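Local coordinates for putative nucleic acid-binding lipoprotein (Klebsiella pneumoniae subsp. pneumoniae MGH 78578, PDB 3F1Z) that is a putative lipoprotein of unknown function whose OB-fold suggests that it may bind nucleic acid, at residues F32-P40 with V115-L126. Sequence-based numbering, arbitrary orientation.
Sequences FLQPFTLNP and VHQVQDSTIPTL
Phe36 lays one face of its ring on Pro124. Followed outward, its CB first meets the backbone of the other segment, lying 3.6 Å from Thr122 O, and CG comes within reach of both that oxygen and Pro124 CD. On the next ring atoms, CD2 and CE2 face Pro124 CD, while at the tip CZ lies 3.7 Å from Pro124 CG. The evidence for a CH-pi contact is the position of Pro124 CD, 3.8 Å from the ring centroid and 13° off the normal. With CG beside the backbone N (chi1 -66°), the ring is swung back along the helix, which brings Phe32 O to its edge, in the ring plane; CE2 also touches Val118 CG2 obliquely.

Phe32, one turn earlier, differs in its first torsion: CG stands anti to N (chi1 173°) and the ring points at the loop. Its CE2 reaches Pro124 CG at 3.8 Å, and CZ meets Val115 CG2, which lies near the ring plane at the edge. Pro124 CG thus touches both rings, Phe36 and Phe32 lying next to each other around it. On the flank, the side chains of Leu33 and Ile123 cross at about a right angle, Leu33 CD2 lying 3.8 Å from Ile123 CG2. Pro40 and Thr122 lie alongside, pointing the same way, with Pro40 CG 4.0 Å from Thr122 CB.

No direct hydrogen bond joins the segments; a water donates to Val118 O (2.6 Å) and weakly to Pro40 O. Within the loop, Ser121 OG donates to Ile123 O at 3.0 Å.

The contact packs helix 29-38 and the start of helix 40-47 against the loop that leads from strand 108-114 into strand 125-127 of the OB-fold sheet. Tyr47 of helix 40-47 meets the Phe32 ring edge-to-face, Ala43 touches Phe36, and Phe32 and Leu126 both rest on Leu88 of strand 88-93 and Val52 of strand 51-65.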
# COMPACT_ATOMS: atom_id res chain seq x y z
N PHE A 32 1.96 10.54 -0.97
CA PHE A 32 2.40 9.73 0.12
C PHE A 32 3.92 9.47 0.08
O PHE A 32 4.56 9.40 1.13
CB PHE A 32 1.64 8.42 0.15
CG PHE A 32 2.16 7.47 1.16
CD1 PHE A 32 2.12 7.80 2.48
CD2 PHE A 32 2.69 6.27 0.78
CE1 PHE A 32 2.58 6.96 3.41
CE2 PHE A 32 3.18 5.42 1.72
CZ PHE A 32 3.12 5.76 3.05
N LEU A 33 4.48 9.31 -1.11
CA LEU A 33 5.92 9.06 -1.22
C LEU A 33 6.80 10.30 -1.11
O LEU A 33 8.00 10.19 -0.88
CB LEU A 33 6.25 8.27 -2.49
CG LEU A 33 5.66 6.85 -2.54
CD1 LEU A 33 6.21 6.15 -3.77
CD2 LEU A 33 5.94 6.02 -1.35
N GLN A 34 6.23 11.47 -1.21
CA GLN A 34 7.05 12.69 -1.18
C GLN A 34 7.99 12.78 0.04
O GLN A 34 9.17 13.02 -0.12
CB GLN A 34 6.18 13.94 -1.31
CG GLN A 34 6.90 15.28 -1.24
CD GLN A 34 8.01 15.44 -2.31
OE1 GLN A 34 7.95 14.83 -3.40
NE2 GLN A 34 9.04 16.27 -1.99
N PRO A 35 7.48 12.57 1.25
CA PRO A 35 8.34 12.63 2.43
C PRO A 35 9.43 11.57 2.43
O PRO A 35 10.50 11.84 2.91
CB PRO A 35 7.37 12.37 3.60
CG PRO A 35 6.06 12.59 3.06
CD PRO A 35 6.09 12.25 1.62
N PHE A 36 9.13 10.37 1.91
CA PHE A 36 10.13 9.29 1.82
C PHE A 36 11.22 9.64 0.82
O PHE A 36 12.39 9.21 0.94
CB PHE A 36 9.46 7.94 1.48
CG PHE A 36 8.53 7.41 2.58
CD1 PHE A 36 7.21 7.82 2.64
CD2 PHE A 36 9.00 6.56 3.56
CE1 PHE A 36 6.40 7.37 3.66
CE2 PHE A 36 8.20 6.11 4.58
CZ PHE A 36 6.91 6.51 4.65
N THR A 37 10.86 10.42 -0.18
CA THR A 37 11.82 10.86 -1.19
C THR A 37 12.83 11.82 -0.53
O THR A 37 14.01 11.78 -0.83
CB THR A 37 11.05 11.48 -2.42
OG1 THR A 37 10.18 10.45 -2.97
CG2 THR A 37 11.99 12.04 -3.50
N LEU A 38 12.36 12.64 0.39
CA LEU A 38 13.21 13.59 1.11
C LEU A 38 14.13 12.91 2.19
O LEU A 38 15.31 13.22 2.33
CB LEU A 38 12.35 14.64 1.78
CG LEU A 38 12.20 16.00 1.10
CD1 LEU A 38 12.18 15.96 -0.44
CD2 LEU A 38 10.95 16.77 1.68
N ASN A 39 13.54 12.00 2.95
CA ASN A 39 14.24 11.32 4.02
C ASN A 39 13.35 10.17 4.55
O ASN A 39 12.46 10.39 5.35
CB ASN A 39 14.56 12.31 5.13
CG ASN A 39 15.44 11.70 6.19
OD1 ASN A 39 15.33 10.48 6.49
ND2 ASN A 39 16.36 12.50 6.71
N PRO A 40 13.59 8.95 4.07
CA PRO A 40 12.82 7.80 4.48
C PRO A 40 12.99 7.44 5.94
O PRO A 40 12.09 6.88 6.51
CB PRO A 40 13.36 6.65 3.63
CG PRO A 40 14.33 7.24 2.71
CD PRO A 40 14.66 8.60 3.12
N VAL A 115 1.70 1.65 7.95
CA VAL A 115 3.15 1.80 7.83
C VAL A 115 3.84 1.13 8.99
O VAL A 115 3.58 1.40 10.16
CB VAL A 115 3.60 3.28 7.81
CG1 VAL A 115 5.12 3.37 7.69
CG2 VAL A 115 2.93 4.04 6.65
N HIS A 116 4.67 0.16 8.63
CA HIS A 116 5.53 -0.56 9.57
C HIS A 116 6.92 -0.01 9.28
O HIS A 116 7.09 0.80 8.36
CB HIS A 116 5.44 -2.06 9.32
CG HIS A 116 4.17 -2.66 9.84
ND1 HIS A 116 3.99 -4.02 9.98
CD2 HIS A 116 3.03 -2.08 10.29
CE1 HIS A 116 2.77 -4.25 10.44
NE2 HIS A 116 2.18 -3.09 10.67
N GLN A 117 7.90 -0.42 10.06
CA GLN A 117 9.25 0.12 9.89
C GLN A 117 9.80 -0.16 8.47
O GLN A 117 9.64 -1.25 7.94
CB GLN A 117 10.20 -0.40 10.99
CG GLN A 117 11.50 0.44 11.12
CD GLN A 117 11.30 1.82 11.79
OE1 GLN A 117 11.26 2.87 11.12
NE2 GLN A 117 11.19 1.82 13.11
N VAL A 118 10.39 0.86 7.86
CA VAL A 118 10.99 0.75 6.53
C VAL A 118 12.52 0.57 6.65
O VAL A 118 13.21 1.48 7.06
CB VAL A 118 10.69 2.00 5.74
CG1 VAL A 118 11.29 1.93 4.29
CG2 VAL A 118 9.18 2.22 5.70
N GLN A 119 13.01 -0.63 6.36
CA GLN A 119 14.44 -0.95 6.37
C GLN A 119 14.86 -1.58 5.06
O GLN A 119 14.10 -2.26 4.44
CB GLN A 119 14.83 -1.92 7.50
CG GLN A 119 14.33 -1.48 8.87
CD GLN A 119 15.13 -2.01 10.07
OE1 GLN A 119 15.34 -1.29 11.04
NE2 GLN A 119 15.63 -3.23 9.98
N ASP A 120 16.11 -1.40 4.68
CA ASP A 120 16.65 -2.02 3.47
C ASP A 120 15.82 -1.61 2.30
O ASP A 120 15.60 -2.35 1.36
CB ASP A 120 16.68 -3.53 3.62
CG ASP A 120 17.32 -3.96 4.91
OD1 ASP A 120 18.47 -3.54 5.17
OD2 ASP A 120 16.67 -4.71 5.66
N SER A 121 15.37 -0.37 2.37
CA SER A 121 14.48 0.14 1.38
C SER A 121 14.26 1.62 1.65
O SER A 121 14.62 2.11 2.73
CB SER A 121 13.17 -0.63 1.46
OG SER A 121 12.36 -0.12 0.46
N THR A 122 13.75 2.32 0.64
CA THR A 122 13.42 3.75 0.76
C THR A 122 11.92 3.95 0.61
O THR A 122 11.40 5.01 0.91
CB THR A 122 14.15 4.59 -0.27
OG1 THR A 122 13.75 4.18 -1.58
CG2 THR A 122 15.65 4.43 -0.14
N ILE A 123 11.23 2.92 0.17
CA ILE A 123 9.77 2.97 0.01
C ILE A 123 9.13 1.94 0.91
O ILE A 123 9.61 0.81 1.03
CB ILE A 123 9.37 2.74 -1.47
CG1 ILE A 123 9.97 3.88 -2.31
CG2 ILE A 123 7.89 2.75 -1.61
CD1 ILE A 123 9.98 3.59 -3.79
N PRO A 124 8.10 2.34 1.61
CA PRO A 124 7.41 1.38 2.46
C PRO A 124 6.56 0.39 1.69
O PRO A 124 6.06 0.70 0.63
CB PRO A 124 6.46 2.25 3.29
CG PRO A 124 6.30 3.45 2.57
CD PRO A 124 7.50 3.67 1.71
N THR A 125 6.46 -0.81 2.23
CA THR A 125 5.51 -1.81 1.77
C THR A 125 4.42 -1.74 2.84
O THR A 125 4.66 -2.04 4.02
CB THR A 125 6.12 -3.22 1.68
OG1 THR A 125 7.16 -3.20 0.70
CG2 THR A 125 5.04 -4.21 1.24
N LEU A 126 3.24 -1.27 2.45
CA LEU A 126 2.13 -1.12 3.36
C LEU A 126 1.60 -2.51 3.76
O LEU A 126 1.51 -3.42 2.92
CB LEU A 126 1.04 -0.22 2.75
CG LEU A 126 1.47 1.24 2.62
CD1 LEU A 126 0.35 2.11 2.06
CD2 LEU A 126 1.91 1.77 3.96
O HOH W 1 13.52 4.01 6.98